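Long-range contacts in nodulation fucosyltransferase NodZ (Bradyrhizobium sp., PDB 2HHC), which belongs to the nodulation protein Z family of GT-B glycosyltransferases, enzymes built from two Rossmann-like halves: residues E141-F145 and R291-L296; I158-Y162 and Y272-R276; H169-G173 and A208-P214; C277-F283 and V297-F303. All blocks are in the same frame, centred on the assembly; numbering follows the deposited sequence. Where two conformers were deposited one is given.

Contact 1: E141-F145 and R291-L296; sequences ERLIF and RYARLL
Leu295, Arg142 and Phe145 bury the larger shares of this helix-helix contact, each in a different way. Arg142 reaches out with a chain that runs extended from CG to NE (chi1 -67°) and places its guanidinium beside the end of helix 291-296. There NH2 donates to the carbonyl Leu295 O at 2.7 Å, tilted out of the carbonyl plane, and NH1 adds a weak bond to the same oxygen. Leu295 CB lies over one face of that guanidinium, near its rim, and Leu296 CD2 sits at its edge, 3.7 Å from Arg142 NH1. Glu138 holds Arg142 NE in a salt bridge, so the group is fixed from both helices. The two helices cross at a signed angle of -107°. Helix 138-147 also packs on helix 15-32, whereas helix 291-296 belongs to the beta-alpha-beta unit of the second sheet, consistent with a contact between the two Rossmann-like halves of a GT-B fold. Phe145 meets Tyr292 in an offset stack, centroids 4.0 Å apart and planes at 11°, with Tyr292 CD1 over the centre of the phenylalanine ring. Tyr292 CB also leans over that face as a CH-pi contact. Leu295 CD1 packs against Glu141 CB at 4.0 Å. The buried Glu141 carboxylate is gripped side-on by Arg291: NE donates to Glu141 OE1 at 2.8 Å and Arg291 NH2 to Glu141 OE2 at 2.8 Å. Both oxygens use their syn lone pairs, and the two flat groups are almost coplanar.

Contact 2: I158-Y162 and Y272-R276; sequences IDALY and YLLAR
The Tyr162 ring carries the guanidinium of Arg276 on one face, the two planes 18° apart and their centres separated by 3.6 Å. This cation-pi stack joins helix 152-166 to residues 272-276, at the C-terminal part of helix 258-274, two helical elements beside the second Rossmann-like sheet. Arg276 NH2 stands over the centre of the ring, while the edge of the guanidinium meets Ile158 CG2, 4.1 Å from Arg276 NH1. The arginine chain folds back with bends at chi2 and chi3, which lays the group flat on the ring. Arg276 was modelled in two conformers, so the stack holds for the one described. Phe166 also meets the Tyr162 ring, its plane at about 25°.

Next to the stack the contact is apolar. Leu273 wedges between Ile158 and Leu161, using a different branch for each: CD2 reaches Ile158 CG2 at 3.9 Å, and CD1 comes to Leu161 CB from about a right angle. Beyond Leu273 lies Phe220 of strand 217-223, which links this layer to the sheet. Ile158 splits its branches as well; with CD1 anti to its own CA, it carries CD1 outward to touch Tyr272 CB at 3.9 Å.

Contact 3: H169-G173 and A208-P214; sequences HSIIG and AKALSYP
Ile172 and Tyr213 meet at about a right angle, the isoleucine coming to the phenol end of the tyrosine with CG1 and CD1. Ile172 CG1 lies 3.7 Å from Tyr213 OH, and CD1 is just as close to that oxygen. The other branch, CG2, turns aside and rests 3.8 Å from Ala208 CB. This division follows from the isoleucine torsions: with chi1 at -66°, CG2 is anti to the backbone N and CG1 stands beside it, and the extended chi2 carries CD1 onward between Tyr213 and Lys209 CG. Ser170, two residues earlier on the same face of the strand, meets the opposite end of the tyrosine; its CB is 3.5 Å from Tyr213 CB. The serine oxygen reaches on to the proline ring, with Ser170 OG 3.4 Å from Pro214 CD, and is hydrogen-bonded to Lys215 N.

The segments belong to a beta-alpha-beta crossover: strand 170-176 leads through helix 192-209 to the parallel neighbouring strand 217-223, and residues 208-214 run from the last part of the helix into the link towards strand 217-223. Tyr213 folds back across this link and ties it shut, its hydroxyl donating to Ala208 O over 2.6 Å. That carbonyl oxygen lies in the plane of the tyrosine ring at its edge, whereas the hydroxyl approaches from above the carbonyl plane (38° out of it). Tyr213 OH is also hydrogen-bonded to Thr279 OG1 on strand 279-283, and Arg299 of strand 299-303 makes a cation-pi contact with the tyrosine ring.

Contact 4: C277-F283 and V297-F303; sequences CATVIRF and VPRIIEF
Strands 279-283 and 299-303 are the two parallel strands of a beta-alpha-beta unit, connected through helix 291-296, in the second sheet of the GT-B fold. Val280 bonds to both neighbours of Ile300: its N donates to Arg299 O at 2.9 Å and its O accepts from Ile301 N at 2.8 Å. One step on, Arg282 N donates to Ile301 O at 3.0 Å, nearly along the C=O axis. Towards the start the pairing slackens, with only a weak bond from Arg299 N to Ala278 O. At the other end the strands part enough for a water, which donates to Arg282 O and accepts from Phe303 N. Ile281 and Ile301 lie side by side on one face, Ile281 CG1 4.0 Å from Ile301 CB, with Thr279 and Arg299 on the same face. On the other, Val280 CG2 meets Val297 CG2 at 3.7 Å, crossing at about a right angle. The Arg282 chain runs alongside Ile300, its CD 3.7 Å from Ile300 CG2; its bend at chi3 (77°) turns the guanidinium towards Thr290 and Ser287, which bind NE and NH2. Phe303 CD1 comes to the edge of the Phe283 ring, 4.1 Å from Phe283 CE2. Strand 170-176 bonds to the other edge of strand 279-283, and strand 311-315 runs antiparallel next to strand 299-303. Helix 192-209 lies on the Ile281 and Ile301 face, where Ala204 touches Ile281 and Ala208 touches Ile301, while Ala293 of helix 291-296 packs on Val280 from the other face.

From the N terminus, helix 138-147 opens contact 1, and the next helix, 152-166, opens contact 2. Contact 3 then starts on strand 170-176 and is the first to close, at residues 208-214, within the loop of contact 2, which itself lies within that of contact 1. Contact 2 closes at residues 272-276. Contact 4 opens directly afterwards and crosses contact 1: helix 291-296 closes contact 1 before strand 299-303 closes contact 4. Contacts 3 and 4 share one sheet through the adjacent strands 170-176 and 279-283, contact 2 packs a helix beside it, and contact 1 ties this half to helix 138-147.

Contact 1: E141-F145 and R291-L296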
loop_
_atom_site.group_PDB
_atom_site.type_symbol
_atom_site.label_atom_id
_atom_site.label_comp_id
_atom_site.label_asym_id
_atom_site.label_seq_id
_atom_site.Cartn_x
_atom_site.Cartn_y
_atom_site.Cartn_z
ATOM N N GLU A 141 -6.749 3.175 -8.288
ATOM C CA GLU A 141 -5.885 3.336 -7.125
ATOM C C GLU A 141 -6.217 4.657 -6.433
ATOM O O GLU A 141 -6.321 4.742 -5.195
ATOM C CB GLU A 141 -4.402 3.331 -7.533
ATOM C CG GLU A 141 -3.887 2.001 -8.031
ATOM C CD GLU A 141 -2.475 2.201 -8.520
ATOM O OE1 GLU A 141 -1.572 2.352 -7.619
ATOM O OE2 GLU A 141 -2.210 2.343 -9.734
ATOM N N ARG A 142 -6.334 5.733 -7.195
ATOM C CA ARG A 142 -6.601 7.056 -6.607
ATOM C C ARG A 142 -7.970 7.048 -5.953
ATOM O O ARG A 142 -8.202 7.704 -4.889
ATOM C CB ARG A 142 -6.538 8.142 -7.706
ATOM C CG ARG A 142 -5.167 8.313 -8.247
ATOM C CD ARG A 142 -5.201 9.324 -9.443
ATOM N NE ARG A 142 -3.898 9.506 -10.054
ATOM C CZ ARG A 142 -2.970 10.247 -9.538
ATOM N NH1 ARG A 142 -3.222 10.940 -8.436
ATOM N NH2 ARG A 142 -1.812 10.351 -10.160
ATOM N N LEU A 143 -8.926 6.393 -6.574
ATOM C CA LEU A 143 -10.274 6.304 -6.001
ATOM C C LEU A 143 -10.263 5.655 -4.632
ATOM O O LEU A 143 -10.906 6.095 -3.707
ATOM C CB LEU A 143 -11.219 5.685 -7.008
ATOM C CG LEU A 143 -12.631 5.977 -6.579
ATOM C CD1 LEU A 143 -13.453 6.176 -7.804
ATOM C CD2 LEU A 143 -13.031 4.786 -5.715
ATOM N N ILE A 144 -9.485 4.614 -4.446
ATOM C CA ILE A 144 -9.413 3.969 -3.133
ATOM C C ILE A 144 -8.840 4.941 -2.123
ATOM O O ILE A 144 -9.393 5.096 -1.031
ATOM C CB ILE A 144 -8.530 2.699 -3.193
ATOM C CG1 ILE A 144 -9.272 1.590 -3.965
ATOM C CG2 ILE A 144 -8.109 2.221 -1.862
ATOM C CD1 ILE A 144 -10.576 1.146 -3.436
ATOM N N PHE A 145 -7.724 5.592 -2.431
ATOM C CA PHE A 145 -7.140 6.553 -1.447
ATOM C C PHE A 145 -8.056 7.678 -1.065
ATOM O O PHE A 145 -8.003 8.214 0.037
ATOM C CB PHE A 145 -5.767 7.025 -1.906
ATOM C CG PHE A 145 -4.673 6.028 -1.657
ATOM C CD1 PHE A 145 -4.151 5.838 -0.382
ATOM C CD2 PHE A 145 -4.158 5.325 -2.666
ATOM C CE1 PHE A 145 -3.155 4.959 -0.149
ATOM C CE2 PHE A 145 -3.150 4.397 -2.412
ATOM C CZ PHE A 145 -2.696 4.239 -1.141
ATOM N N ARG A 291 3.971 3.935 -3.416
ATOM C CA ARG A 291 3.060 4.069 -4.581
ATOM C C ARG A 291 2.148 5.286 -4.382
ATOM O O ARG A 291 1.948 6.011 -5.351
ATOM C CB ARG A 291 2.241 2.783 -4.795
ATOM C CG ARG A 291 1.325 2.839 -5.978
ATOM C CD ARG A 291 1.968 3.189 -7.266
ATOM N NE ARG A 291 1.014 3.088 -8.373
ATOM C CZ ARG A 291 1.284 3.234 -9.663
ATOM N NH1 ARG A 291 2.550 3.465 -10.067
ATOM N NH2 ARG A 291 0.333 3.201 -10.551
ATOM N N TYR A 292 1.569 5.480 -3.212
ATOM C CA TYR A 292 0.681 6.648 -2.967
ATOM C C TYR A 292 1.477 7.918 -3.262
ATOM O O TYR A 292 1.037 8.760 -4.048
ATOM C CB TYR A 292 0.171 6.610 -1.555
ATOM C CG TYR A 292 -0.862 7.653 -1.230
ATOM C CD1 TYR A 292 -1.786 8.025 -2.160
ATOM C CD2 TYR A 292 -0.876 8.249 0.003
ATOM C CE1 TYR A 292 -2.781 8.953 -1.837
ATOM C CE2 TYR A 292 -1.842 9.159 0.322
ATOM C CZ TYR A 292 -2.786 9.484 -0.605
ATOM O OH TYR A 292 -3.766 10.459 -0.237
ATOM N N ALA A 293 2.675 8.015 -2.737
ATOM C CA ALA A 293 3.545 9.182 -3.053
ATOM C C ALA A 293 3.823 9.320 -4.562
ATOM O O ALA A 293 3.730 10.419 -5.147
ATOM C CB ALA A 293 4.806 9.095 -2.290
ATOM N N ARG A 294 4.126 8.234 -5.263
ATOM C CA ARG A 294 4.310 8.246 -6.694
ATOM C C ARG A 294 3.101 8.842 -7.428
ATOM O O ARG A 294 3.248 9.566 -8.408
ATOM C CB ARG A 294 4.626 6.836 -7.216
ATOM C CG ARG A 294 4.651 6.670 -8.721
ATOM C CD ARG A 294 5.715 7.520 -9.402
ATOM N NE ARG A 294 5.702 7.433 -10.871
ATOM C CZ ARG A 294 4.863 8.104 -11.670
ATOM N NH1 ARG A 294 3.949 8.915 -11.162
ATOM N NH2 ARG A 294 4.946 7.971 -12.987
ATOM N N LEU A 295 1.897 8.494 -6.984
ATOM C CA LEU A 295 0.664 9.054 -7.585
ATOM C C LEU A 295 0.505 10.555 -7.391
ATOM O O LEU A 295 -0.095 11.243 -8.276
ATOM C CB LEU A 295 -0.551 8.334 -6.987
ATOM C CG LEU A 295 -0.671 6.863 -7.421
ATOM C CD1 LEU A 295 -1.788 6.202 -6.553
ATOM C CD2 LEU A 295 -0.783 6.614 -8.888
ATOM N N LEU A 296 0.971 11.078 -6.276
ATOM C CA LEU A 296 0.685 12.489 -5.899
ATOM C C LEU A 296 1.825 13.505 -5.967
ATOM O O LEU A 296 1.560 14.688 -6.194
ATOM C CB LEU A 296 0.044 12.564 -4.516
ATOM C CG LEU A 296 -1.358 11.965 -4.321
ATOM C CD1 LEU A 296 -1.802 12.148 -2.852
ATOM C CD2 LEU A 296 -2.297 12.637 -5.233
#

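Contact 2: I158-Y162 and Y272-R276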
loop_
_atom_site.group_PDB
_atom_site.type_symbol
_atom_site.label_atom_id
_atom_site.label_comp_id
_atom_site.label_asym_id
_atom_site.label_seq_id
_atom_site.Cartn_x
_atom_site.Cartn_y
_atom_site.Cartn_z
ATOM N N ILE A 158 -0.650 12.550 11.899
ATOM C CA ILE A 158 -0.200 13.093 10.633
ATOM C C ILE A 158 -0.307 14.645 10.622
ATOM O O ILE A 158 0.598 15.337 10.194
ATOM C CB ILE A 158 -1.063 12.507 9.477
ATOM C CG1 ILE A 158 -0.697 11.033 9.251
ATOM C CG2 ILE A 158 -0.864 13.295 8.159
ATOM C CD1 ILE A 158 -1.698 10.242 8.406
ATOM N N ASP A 159 -1.432 15.142 11.102
ATOM C CA ASP A 159 -1.736 16.577 11.119
ATOM C C ASP A 159 -0.696 17.297 11.976
ATOM O O ASP A 159 -0.188 18.330 11.591
ATOM C CB ASP A 159 -3.165 16.847 11.624
ATOM C CG ASP A 159 -4.273 16.296 10.684
ATOM O OD1 ASP A 159 -3.958 16.055 9.505
ATOM O OD2 ASP A 159 -5.400 16.102 11.148
ATOM N N ALA A 160 -0.458 16.794 13.196
ATOM C CA ALA A 160 0.542 17.415 14.067
ATOM C C ALA A 160 1.922 17.441 13.436
ATOM O O ALA A 160 2.610 18.470 13.447
ATOM C CB ALA A 160 0.565 16.733 15.399
ATOM N N LEU A 161 2.340 16.312 12.856
ATOM C CA LEU A 161 3.626 16.209 12.184
ATOM C C LEU A 161 3.768 17.147 10.958
ATOM O O LEU A 161 4.777 17.762 10.733
ATOM C CB LEU A 161 3.905 14.746 11.763
ATOM C CG LEU A 161 4.150 13.854 12.990
ATOM C CD1 LEU A 161 3.852 12.372 12.695
ATOM C CD2 LEU A 161 5.586 13.940 13.405
ATOM N N TYR A 162 2.683 17.277 10.199
ATOM C CA TYR A 162 2.675 18.173 9.068
ATOM C C TYR A 162 2.915 19.622 9.538
ATOM O O TYR A 162 3.753 20.345 9.026
ATOM C CB TYR A 162 1.360 18.070 8.295
ATOM C CG TYR A 162 1.416 18.901 7.065
ATOM C CD1 TYR A 162 1.979 18.395 5.883
ATOM C CD2 TYR A 162 0.970 20.211 7.085
ATOM C CE1 TYR A 162 2.050 19.225 4.746
ATOM C CE2 TYR A 162 1.026 20.992 5.995
ATOM C CZ TYR A 162 1.573 20.513 4.831
ATOM O OH TYR A 162 1.529 21.452 3.793
ATOM N N TYR A 272 1.465 8.224 4.165
ATOM C CA TYR A 272 0.671 9.394 3.869
ATOM C C TYR A 272 1.491 10.687 3.897
ATOM O O TYR A 272 1.294 11.561 3.056
ATOM C CB TYR A 272 -0.536 9.408 4.820
ATOM C CG TYR A 272 -1.693 8.544 4.373
ATOM C CD1 TYR A 272 -1.666 7.166 4.423
ATOM C CD2 TYR A 272 -2.894 9.118 3.925
ATOM C CE1 TYR A 272 -2.697 6.401 4.018
ATOM C CE2 TYR A 272 -3.929 8.345 3.547
ATOM C CZ TYR A 272 -3.876 6.990 3.584
ATOM O OH TYR A 272 -4.942 6.188 3.195
ATOM N N LEU A 273 2.444 10.824 4.818
ATOM C CA LEU A 273 3.285 12.002 4.830
ATOM C C LEU A 273 4.223 12.036 3.616
ATOM O O LEU A 273 4.484 13.081 3.076
ATOM C CB LEU A 273 4.047 12.096 6.120
ATOM C CG LEU A 273 3.274 12.602 7.353
ATOM C CD1 LEU A 273 4.119 12.452 8.539
ATOM C CD2 LEU A 273 2.809 14.058 7.145
ATOM N N LEU A 274 4.721 10.903 3.169
ATOM C CA LEU A 274 5.512 10.870 1.949
ATOM C C LEU A 274 4.738 11.474 0.779
ATOM O O LEU A 274 5.334 12.161 -0.099
ATOM C CB LEU A 274 5.990 9.457 1.624
ATOM C CG LEU A 274 7.121 8.917 2.474
ATOM C CD1 LEU A 274 7.281 7.433 2.351
ATOM C CD2 LEU A 274 8.475 9.587 2.103
ATOM N N ALA A 275 3.432 11.256 0.727
ATOM C CA ALA A 275 2.614 11.791 -0.367
ATOM C C ALA A 275 2.407 13.307 -0.341
ATOM O O ALA A 275 1.833 13.873 -1.268
ATOM C CB ALA A 275 1.284 11.087 -0.413
ATOM N N ARG A 276 2.876 13.934 0.729
ATOM C CA ARG A 276 2.846 15.384 0.929
ATOM C C ARG A 276 4.154 16.082 0.579
ATOM O O ARG A 276 4.302 17.309 0.708
ATOM C CB ARG A 276 2.533 15.702 2.406
ATOM C CG ARG A 276 1.217 15.134 3.017
ATOM C CD ARG A 276 -0.078 15.831 2.576
ATOM N NE ARG A 276 -0.308 17.122 3.241
ATOM C CZ ARG A 276 -0.819 17.294 4.468
ATOM N NH1 ARG A 276 -1.086 16.259 5.283
ATOM N NH2 ARG A 276 -0.982 18.526 4.915
#

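Contact 3: H169-G173 and A208-P214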
loop_
_atom_site.group_PDB
_atom_site.type_symbol
_atom_site.label_atom_id
_atom_site.label_comp_id
_atom_site.label_asym_id
_atom_site.label_seq_id
_atom_site.Cartn_x
_atom_site.Cartn_y
_atom_site.Cartn_z
ATOM N N HIS A 169 7.690 24.626 4.383
ATOM C CA HIS A 169 8.914 24.007 3.873
ATOM C C HIS A 169 8.668 23.171 2.628
ATOM O O HIS A 169 7.544 22.827 2.321
ATOM C CB HIS A 169 9.548 23.146 4.965
ATOM C CG HIS A 169 10.179 23.939 6.072
ATOM N ND1 HIS A 169 9.466 24.451 7.134
ATOM C CD2 HIS A 169 11.460 24.346 6.251
ATOM C CE1 HIS A 169 10.284 25.124 7.927
ATOM N NE2 HIS A 169 11.501 25.065 7.420
ATOM N N SER A 170 9.746 22.886 1.893
ATOM C CA SER A 170 9.698 21.982 0.762
ATOM C C SER A 170 10.391 20.714 1.228
ATOM O O SER A 170 11.597 20.748 1.549
ATOM C CB SER A 170 10.466 22.564 -0.437
ATOM O OG SER A 170 9.699 23.607 -1.029
ATOM N N ILE A 171 9.648 19.610 1.293
ATOM C CA ILE A 171 10.188 18.402 1.900
ATOM C C ILE A 171 10.594 17.408 0.835
ATOM O O ILE A 171 9.825 17.082 -0.081
ATOM C CB ILE A 171 9.168 17.765 2.870
ATOM C CG1 ILE A 171 8.717 18.772 3.924
ATOM C CG2 ILE A 171 9.711 16.507 3.519
ATOM C CD1 ILE A 171 9.759 19.419 4.740
ATOM N N ILE A 172 11.797 16.895 1.000
ATOM C CA ILE A 172 12.275 15.780 0.212
ATOM C C ILE A 172 12.037 14.532 1.060
ATOM O O ILE A 172 12.707 14.329 2.116
ATOM C CB ILE A 172 13.763 15.925 -0.094
ATOM C CG1 ILE A 172 13.974 17.126 -0.991
ATOM C CG2 ILE A 172 14.290 14.689 -0.819
ATOM C CD1 ILE A 172 15.432 17.590 -1.071
ATOM N N GLY A 173 11.132 13.668 0.597
ATOM C CA GLY A 173 10.900 12.401 1.296
ATOM C C GLY A 173 11.790 11.290 0.780
ATOM O O GLY A 173 12.097 11.205 -0.445
ATOM N N ALA A 208 18.430 15.205 -5.332
ATOM C CA ALA A 208 17.186 15.847 -4.956
ATOM C C ALA A 208 17.421 17.246 -4.402
ATOM O O ALA A 208 16.647 18.175 -4.691
ATOM C CB ALA A 208 16.455 15.000 -3.904
ATOM N N LYS A 209 18.468 17.404 -3.599
ATOM C CA LYS A 209 18.742 18.695 -2.951
ATOM C C LYS A 209 19.244 19.761 -3.908
ATOM O O LYS A 209 19.145 20.957 -3.592
ATOM C CB LYS A 209 19.749 18.524 -1.812
ATOM C CG LYS A 209 19.130 18.023 -0.522
ATOM C CD LYS A 209 20.125 17.941 0.633
ATOM C CE LYS A 209 20.371 19.370 1.155
ATOM N NZ LYS A 209 21.552 19.406 1.992
ATOM N N ALA A 210 19.800 19.333 -5.048
ATOM C CA ALA A 210 20.296 20.242 -6.092
ATOM C C ALA A 210 19.176 20.837 -6.976
ATOM O O ALA A 210 19.431 21.781 -7.743
ATOM C CB ALA A 210 21.280 19.511 -6.951
ATOM N N LEU A 211 17.963 20.278 -6.905
ATOM C CA LEU A 211 16.776 20.812 -7.572
ATOM C C LEU A 211 16.344 22.092 -6.867
ATOM O O LEU A 211 16.790 22.375 -5.749
ATOM C CB LEU A 211 15.643 19.785 -7.571
ATOM C CG LEU A 211 16.001 18.458 -8.249
ATOM C CD1 LEU A 211 14.883 17.453 -8.166
ATOM C CD2 LEU A 211 16.428 18.677 -9.685
ATOM N N SER A 212 15.523 22.901 -7.536
ATOM C CA SER A 212 15.058 24.156 -6.951
ATOM C C SER A 212 13.699 23.936 -6.323
ATOM O O SER A 212 12.864 23.206 -6.859
ATOM C CB SER A 212 15.016 25.264 -7.994
ATOM O OG SER A 212 16.354 25.624 -8.327
ATOM N N TYR A 213 13.511 24.528 -5.154
ATOM C CA TYR A 213 12.268 24.434 -4.415
ATOM C C TYR A 213 11.820 25.818 -3.971
ATOM O O TYR A 213 12.655 26.698 -3.741
ATOM C CB TYR A 213 12.455 23.566 -3.180
ATOM C CG TYR A 213 12.842 22.147 -3.512
ATOM C CD1 TYR A 213 11.890 21.179 -3.731
ATOM C CD2 TYR A 213 14.176 21.788 -3.619
ATOM C CE1 TYR A 213 12.250 19.884 -4.037
ATOM C CE2 TYR A 213 14.559 20.516 -3.941
ATOM C CZ TYR A 213 13.601 19.559 -4.137
ATOM O OH TYR A 213 14.017 18.300 -4.466
ATOM N N PRO A 214 10.506 26.010 -3.828
ATOM C CA PRO A 214 9.986 27.344 -3.449
ATOM C C PRO A 214 10.145 27.728 -1.976
ATOM O O PRO A 214 10.103 28.905 -1.640
ATOM C CB PRO A 214 8.514 27.242 -3.809
ATOM C CG PRO A 214 8.200 25.855 -3.669
ATOM C CD PRO A 214 9.421 25.081 -4.117
#

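Contact 4: C277-F283 and V297-F303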
loop_
_atom_site.group_PDB
_atom_site.type_symbol
_atom_site.label_atom_id
_atom_site.label_comp_id
_atom_site.label_asym_id
_atom_site.label_seq_id
_atom_site.Cartn_x
_atom_site.Cartn_y
_atom_site.Cartn_z
ATOM N N CYS A 277 5.148 15.297 0.210
ATOM C CA CYS A 277 6.472 15.848 -0.109
ATOM C C CYS A 277 6.527 16.459 -1.507
ATOM O O CYS A 277 5.658 16.241 -2.338
ATOM C CB CYS A 277 7.508 14.747 0.020
ATOM S SG CYS A 277 7.724 14.125 1.700
ATOM N N ALA A 278 7.565 17.277 -1.715
ATOM C CA ALA A 278 7.794 17.905 -2.992
ATOM C C ALA A 278 8.493 16.985 -3.950
ATOM O O ALA A 278 8.278 17.044 -5.146
ATOM C CB ALA A 278 8.569 19.191 -2.813
ATOM N N THR A 279 9.405 16.192 -3.397
ATOM C CA THR A 279 10.167 15.233 -4.138
ATOM C C THR A 279 10.218 13.991 -3.261
ATOM O O THR A 279 10.356 14.118 -2.029
ATOM C CB THR A 279 11.609 15.725 -4.352
ATOM O OG1 THR A 279 11.581 16.858 -5.202
ATOM C CG2 THR A 279 12.501 14.626 -4.976
ATOM N N VAL A 280 10.085 12.828 -3.872
ATOM C CA VAL A 280 10.242 11.558 -3.143
ATOM C C VAL A 280 11.264 10.676 -3.834
ATOM O O VAL A 280 11.259 10.470 -5.041
ATOM C CB VAL A 280 8.916 10.797 -2.977
ATOM C CG1 VAL A 280 9.139 9.459 -2.255
ATOM C CG2 VAL A 280 8.012 11.580 -2.096
ATOM N N ILE A 281 12.175 10.156 -3.003
ATOM C CA ILE A 281 13.191 9.191 -3.389
ATOM C C ILE A 281 12.689 7.805 -2.980
ATOM O O ILE A 281 12.374 7.561 -1.808
ATOM C CB ILE A 281 14.546 9.489 -2.695
ATOM C CG1 ILE A 281 15.133 10.804 -3.226
ATOM C CG2 ILE A 281 15.484 8.323 -2.922
ATOM C CD1 ILE A 281 16.206 11.379 -2.408
ATOM N N ARG A 282 12.576 6.926 -3.960
ATOM C CA ARG A 282 12.050 5.552 -3.780
ATOM C C ARG A 282 13.199 4.551 -3.832
ATOM O O ARG A 282 13.706 4.196 -4.901
ATOM C CB ARG A 282 11.061 5.226 -4.895
ATOM C CG ARG A 282 9.873 6.175 -5.016
ATOM C CD ARG A 282 8.926 5.738 -6.056
ATOM N NE ARG A 282 8.090 4.617 -5.605
ATOM C CZ ARG A 282 7.273 3.919 -6.382
ATOM N NH1 ARG A 282 7.164 4.179 -7.673
ATOM N NH2 ARG A 282 6.532 2.955 -5.851
ATOM N N PHE A 283 13.585 4.042 -2.666
ATOM C CA PHE A 283 14.689 3.109 -2.570
ATOM C C PHE A 283 14.177 1.815 -1.882
ATOM O O PHE A 283 14.199 1.701 -0.661
ATOM C CB PHE A 283 15.834 3.796 -1.796
ATOM C CG PHE A 283 17.136 3.157 -1.952
ATOM C CD1 PHE A 283 17.508 2.129 -1.087
ATOM C CD2 PHE A 283 18.005 3.537 -2.973
ATOM C CE1 PHE A 283 18.745 1.512 -1.210
ATOM C CE2 PHE A 283 19.244 2.919 -3.115
ATOM C CZ PHE A 283 19.627 1.906 -2.241
ATOM N N VAL A 297 3.047 13.085 -5.737
ATOM C CA VAL A 297 4.159 14.016 -5.548
ATOM C C VAL A 297 4.682 14.537 -6.860
ATOM O O VAL A 297 4.714 13.809 -7.859
ATOM C CB VAL A 297 5.288 13.285 -4.793
ATOM C CG1 VAL A 297 6.610 14.027 -4.763
ATOM C CG2 VAL A 297 4.822 12.919 -3.372
ATOM N N PRO A 298 5.043 15.829 -6.896
ATOM C CA PRO A 298 5.522 16.411 -8.162
ATOM C C PRO A 298 6.722 15.736 -8.850
ATOM O O PRO A 298 6.769 15.646 -10.095
ATOM C CB PRO A 298 5.896 17.836 -7.741
ATOM C CG PRO A 298 4.999 18.148 -6.621
ATOM C CD PRO A 298 4.861 16.849 -5.854
ATOM N N ARG A 299 7.692 15.302 -8.065
ATOM C CA ARG A 299 8.917 14.718 -8.641
ATOM C C ARG A 299 9.334 13.471 -7.859
ATOM O O ARG A 299 9.314 13.455 -6.629
ATOM C CB ARG A 299 10.072 15.720 -8.595
ATOM C CG ARG A 299 9.898 16.966 -9.440
ATOM C CD ARG A 299 10.420 18.120 -8.583
ATOM N NE ARG A 299 11.322 18.965 -9.272
ATOM C CZ ARG A 299 11.956 20.021 -8.760
ATOM N NH1 ARG A 299 11.831 20.398 -7.497
ATOM N NH2 ARG A 299 12.725 20.711 -9.551
ATOM N N ILE A 300 9.777 12.466 -8.595
ATOM C CA ILE A 300 10.171 11.188 -8.048
ATOM C C ILE A 300 11.606 10.907 -8.510
ATOM O O ILE A 300 11.942 11.105 -9.688
ATOM C CB ILE A 300 9.233 10.088 -8.555
ATOM C CG1 ILE A 300 7.778 10.367 -8.108
ATOM C CG2 ILE A 300 9.687 8.737 -8.025
ATOM C CD1 ILE A 300 6.948 11.126 -9.156
ATOM N N ILE A 301 12.467 10.498 -7.588
ATOM C CA ILE A 301 13.847 10.116 -7.934
ATOM C C ILE A 301 14.035 8.640 -7.567
ATOM O O ILE A 301 13.646 8.184 -6.471
ATOM C CB ILE A 301 14.823 10.992 -7.222
ATOM C CG1 ILE A 301 14.819 12.379 -7.861
ATOM C CG2 ILE A 301 16.225 10.372 -7.240
ATOM C CD1 ILE A 301 15.648 13.470 -7.185
ATOM N N GLU A 302 14.665 7.898 -8.469
ATOM C CA GLU A 302 14.940 6.508 -8.201
ATOM C C GLU A 302 16.076 6.016 -9.068
ATOM O O GLU A 302 16.398 6.645 -10.070
ATOM C CB GLU A 302 13.697 5.683 -8.441
ATOM C CG GLU A 302 13.309 5.595 -9.885
ATOM C CD GLU A 302 11.824 5.350 -10.097
ATOM O OE1 GLU A 302 11.012 5.756 -9.270
ATOM O OE2 GLU A 302 11.474 4.741 -11.116
ATOM N N PHE A 303 16.706 4.917 -8.660
ATOM C CA PHE A 303 17.647 4.225 -9.522
ATOM C C PHE A 303 16.841 3.417 -10.526
ATOM O O PHE A 303 15.916 2.695 -10.146
ATOM C CB PHE A 303 18.580 3.353 -8.690
ATOM C CG PHE A 303 19.642 4.145 -7.983
ATOM C CD1 PHE A 303 19.386 4.721 -6.743
ATOM C CD2 PHE A 303 20.888 4.339 -8.566
ATOM C CE1 PHE A 303 20.377 5.474 -6.100
ATOM C CE2 PHE A 303 21.859 5.079 -7.928
ATOM C CZ PHE A 303 21.604 5.658 -6.702
HETATM O O HOH W 1 16.107 3.866 -5.976
HETATM O O HOH W 2 8.623 5.503 -9.736
#